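Long-range contact in integral membrane indolylacetylinositol arabinosyltransferase EmbC (Mycolicibacterium smegmatis, PDB 7BVE), which is an integral membrane enzyme that probably transfers arabinose to build the arabinan of the mycobacterial cell wall, and binds the drug ethambutol: residues A757-G765 with Q842-Y851. Residues are numbered along the deposited sequence; the frame is centred on the assembly and turned at random.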
loop_
_atom_site.group_PDB
_atom_site.type_symbol
_atom_site.label_atom_id
_atom_site.label_comp_id
_atom_site.label_asym_id
_atom_site.label_seq_id
_atom_site.Cartn_x
_atom_site.Cartn_y
_atom_site.Cartn_z
ATOM N N ALA A 757 3.545 55.251 -0.733
ATOM C CA ALA A 757 3.482 55.152 -2.190
ATOM C C ALA A 757 3.114 53.760 -2.684
ATOM O O ALA A 757 2.833 53.601 -3.875
ATOM C CB ALA A 757 4.812 55.571 -2.810
ATOM N N LEU A 758 3.111 52.750 -1.815
ATOM C CA LEU A 758 2.563 51.457 -2.208
ATOM C C LEU A 758 1.048 51.529 -2.334
ATOM O O LEU A 758 0.479 51.137 -3.353
ATOM C CB LEU A 758 2.979 50.374 -1.214
ATOM C CG LEU A 758 2.424 48.986 -1.521
ATOM C CD1 LEU A 758 2.850 48.519 -2.890
ATOM C CD2 LEU A 758 2.887 48.008 -0.474
ATOM N N GLY A 759 0.370 51.986 -1.288
ATOM C CA GLY A 759 -1.052 52.255 -1.370
ATOM C C GLY A 759 -1.357 53.715 -1.620
ATOM O O GLY A 759 -1.960 54.375 -0.772
ATOM N N ALA A 760 -0.951 54.240 -2.774
ATOM C CA ALA A 760 -0.952 55.686 -2.959
ATOM C C ALA A 760 -2.341 56.213 -3.281
ATOM O O ALA A 760 -2.907 57.010 -2.525
ATOM C CB ALA A 760 0.028 56.074 -4.061
ATOM N N VAL A 761 -2.905 55.793 -4.408
ATOM C CA VAL A 761 -4.105 56.434 -4.925
ATOM C C VAL A 761 -5.393 55.707 -4.553
ATOM O O VAL A 761 -6.462 56.335 -4.549
ATOM C CB VAL A 761 -4.010 56.611 -6.455
ATOM C CG1 VAL A 761 -2.877 57.558 -6.797
ATOM C CG2 VAL A 761 -3.807 55.276 -7.144
ATOM N N THR A 762 -5.329 54.418 -4.231
ATOM C CA THR A 762 -6.519 53.679 -3.814
ATOM C C THR A 762 -6.086 52.569 -2.876
ATOM O O THR A 762 -5.308 51.698 -3.274
ATOM C CB THR A 762 -7.270 53.104 -5.012
ATOM O OG1 THR A 762 -7.773 54.168 -5.828
ATOM C CG2 THR A 762 -8.424 52.238 -4.549
ATOM N N SER A 763 -6.587 52.596 -1.640
ATOM C CA SER A 763 -6.287 51.548 -0.667
ATOM C C SER A 763 -7.437 51.500 0.333
ATOM O O SER A 763 -7.538 52.364 1.207
ATOM C CB SER A 763 -4.957 51.802 0.030
ATOM O OG SER A 763 -5.015 52.959 0.842
ATOM N N LEU A 764 -8.302 50.503 0.188
ATOM C CA LEU A 764 -9.344 50.210 1.161
ATOM C C LEU A 764 -9.143 48.789 1.663
ATOM O O LEU A 764 -8.861 47.881 0.874
ATOM C CB LEU A 764 -10.748 50.399 0.570
ATOM C CG LEU A 764 -11.364 49.467 -0.478
ATOM C CD1 LEU A 764 -12.872 49.585 -0.456
ATOM C CD2 LEU A 764 -10.857 49.804 -1.859
ATOM N N GLY A 765 -9.250 48.604 2.973
ATOM C CA GLY A 765 -8.892 47.344 3.581
ATOM C C GLY A 765 -7.405 47.100 3.709
ATOM O O GLY A 765 -7.003 45.955 3.949
ATOM N N GLN A 842 -14.879 43.052 4.204
ATOM C CA GLN A 842 -15.287 43.892 3.096
ATOM C C GLN A 842 -14.306 43.722 1.936
ATOM O O GLN A 842 -13.142 43.376 2.158
ATOM C CB GLN A 842 -15.355 45.367 3.527
ATOM C CG GLN A 842 -14.023 46.006 3.890
ATOM C CD GLN A 842 -13.654 45.817 5.355
ATOM O OE1 GLN A 842 -14.220 44.973 6.049
ATOM N NE2 GLN A 842 -12.702 46.610 5.827
ATOM N N PRO A 843 -14.748 43.898 0.686
ATOM C CA PRO A 843 -13.824 43.728 -0.442
ATOM C C PRO A 843 -12.779 44.835 -0.496
ATOM O O PRO A 843 -13.030 45.977 -0.106
ATOM C CB PRO A 843 -14.747 43.761 -1.665
ATOM C CG PRO A 843 -15.950 44.496 -1.213
ATOM C CD PRO A 843 -16.130 44.123 0.224
ATOM N N ALA A 844 -11.594 44.473 -0.986
ATOM C CA ALA A 844 -10.424 45.335 -0.968
ATOM C C ALA A 844 -9.896 45.528 -2.382
ATOM O O ALA A 844 -9.834 44.584 -3.171
ATOM C CB ALA A 844 -9.327 44.745 -0.075
ATOM N N VAL A 845 -9.533 46.769 -2.703
ATOM C CA VAL A 845 -8.936 47.111 -3.990
ATOM C C VAL A 845 -7.733 48.003 -3.735
ATOM O O VAL A 845 -7.862 49.070 -3.128
ATOM C CB VAL A 845 -9.929 47.815 -4.939
ATOM C CG1 VAL A 845 -9.197 48.410 -6.135
ATOM C CG2 VAL A 845 -10.987 46.837 -5.434
ATOM N N LEU A 846 -6.567 47.569 -4.205
ATOM C CA LEU A 846 -5.324 48.307 -4.053
ATOM C C LEU A 846 -4.805 48.751 -5.414
ATOM O O LEU A 846 -4.842 47.996 -6.389
ATOM C CB LEU A 846 -4.281 47.454 -3.329
ATOM C CG LEU A 846 -2.921 48.087 -3.063
ATOM C CD1 LEU A 846 -3.122 49.379 -2.336
ATOM C CD2 LEU A 846 -2.085 47.154 -2.224
ATOM N N ARG A 847 -4.332 49.991 -5.472
ATOM C CA ARG A 847 -3.828 50.565 -6.716
ATOM C C ARG A 847 -2.663 51.477 -6.368
ATOM O O ARG A 847 -2.837 52.442 -5.624
ATOM C CB ARG A 847 -4.928 51.321 -7.442
ATOM C CG ARG A 847 -4.524 51.860 -8.789
ATOM C CD ARG A 847 -5.694 52.535 -9.466
ATOM N NE ARG A 847 -6.769 51.586 -9.735
ATOM C CZ ARG A 847 -7.978 51.648 -9.189
ATOM N NH1 ARG A 847 -8.886 50.733 -9.498
ATOM N NH2 ARG A 847 -8.283 52.625 -8.345
ATOM N N SER A 848 -1.490 51.188 -6.918
ATOM C CA SER A 848 -0.259 51.787 -6.433
ATOM C C SER A 848 0.003 53.141 -7.085
ATOM O O SER A 848 -0.862 53.739 -7.727
ATOM C CB SER A 848 0.913 50.843 -6.679
ATOM O OG SER A 848 2.125 51.441 -6.277
ATOM N N ALA A 849 1.221 53.638 -6.882
ATOM C CA ALA A 849 1.707 54.831 -7.557
ATOM C C ALA A 849 2.427 54.422 -8.838
ATOM O O ALA A 849 2.530 53.239 -9.169
ATOM C CB ALA A 849 2.623 55.632 -6.638
ATOM N N TRP A 850 2.948 55.396 -9.574
ATOM C CA TRP A 850 3.702 55.111 -10.786
ATOM C C TRP A 850 5.173 54.970 -10.428
ATOM O O TRP A 850 5.741 55.850 -9.776
ATOM C CB TRP A 850 3.497 56.206 -11.828
ATOM C CG TRP A 850 2.108 56.248 -12.362
ATOM C CD1 TRP A 850 1.129 57.123 -12.014
ATOM C CD2 TRP A 850 1.528 55.357 -13.322
ATOM N NE1 TRP A 850 -0.022 56.846 -12.710
ATOM C CE2 TRP A 850 0.199 55.762 -13.519
ATOM C CE3 TRP A 850 2.008 54.260 -14.041
ATOM C CZ2 TRP A 850 -0.654 55.111 -14.399
ATOM C CZ3 TRP A 850 1.157 53.616 -14.914
ATOM C CH2 TRP A 850 -0.156 54.042 -15.085
ATOM N N TYR A 851 5.783 53.863 -10.839
ATOM C CA TYR A 851 7.189 53.593 -10.571
ATOM C C TYR A 851 7.996 53.723 -11.850
ATOM O O TYR A 851 7.626 53.155 -12.877
ATOM C CB TYR A 851 7.384 52.198 -9.988
ATOM C CG TYR A 851 6.850 52.035 -8.596
ATOM C CD1 TYR A 851 7.525 52.571 -7.513
ATOM C CD2 TYR A 851 5.693 51.314 -8.359
ATOM C CE1 TYR A 851 7.052 52.416 -6.236
ATOM C CE2 TYR A 851 5.212 51.152 -7.082
ATOM C CZ TYR A 851 5.897 51.706 -6.028
ATOM O OH TYR A 851 5.427 51.549 -4.750
#
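An antiparallel strand pair in the C-terminal domain of EmbC brings T762 and R847 together as a hydrogen-bonded pair, the N-to-C directions of the short segments 762-764 and 845-847 lying 152° apart. The amide N of R847 donates to T762 O over 2.9 Å, while the return bond from T762 N to R847 O is weak. Beta-branched T762 suits an extended backbone; its chi1 of -64° sets OG1 beside the backbone N and CG2 anti to it, so that the methyl lies against V845 O. On this same face the R847 chain starts out extended and bends at chi3 (-63°), and T762 OG1 lies at the edge of the guanidinium, near its plane, 3.0 Å from R847 NH2. V761 CG2 lies against the aliphatic part of R847, 3.9 Å from R847 CG. Farther along, L764 folds its end back, CD2 resting 3.8 Å from V845 CB. On the opposite face from T762 and R847, L846 CD1 packs on G759 CA at 3.7 Å; S763 CB crowds the same spot, so glycine suits this place. Beyond the strand, A849 N gives a weak bond to A757 O, and A760 CB meets A849 CB at 3.7 Å. Backbone hydrogen bonds of L846 with A927 and S848 with L925 tie 842-851 to strand 922-928. Strand 845-847 thus lies between 922-928 and the weakly bonded 762-764 in an antiparallel beta sheet.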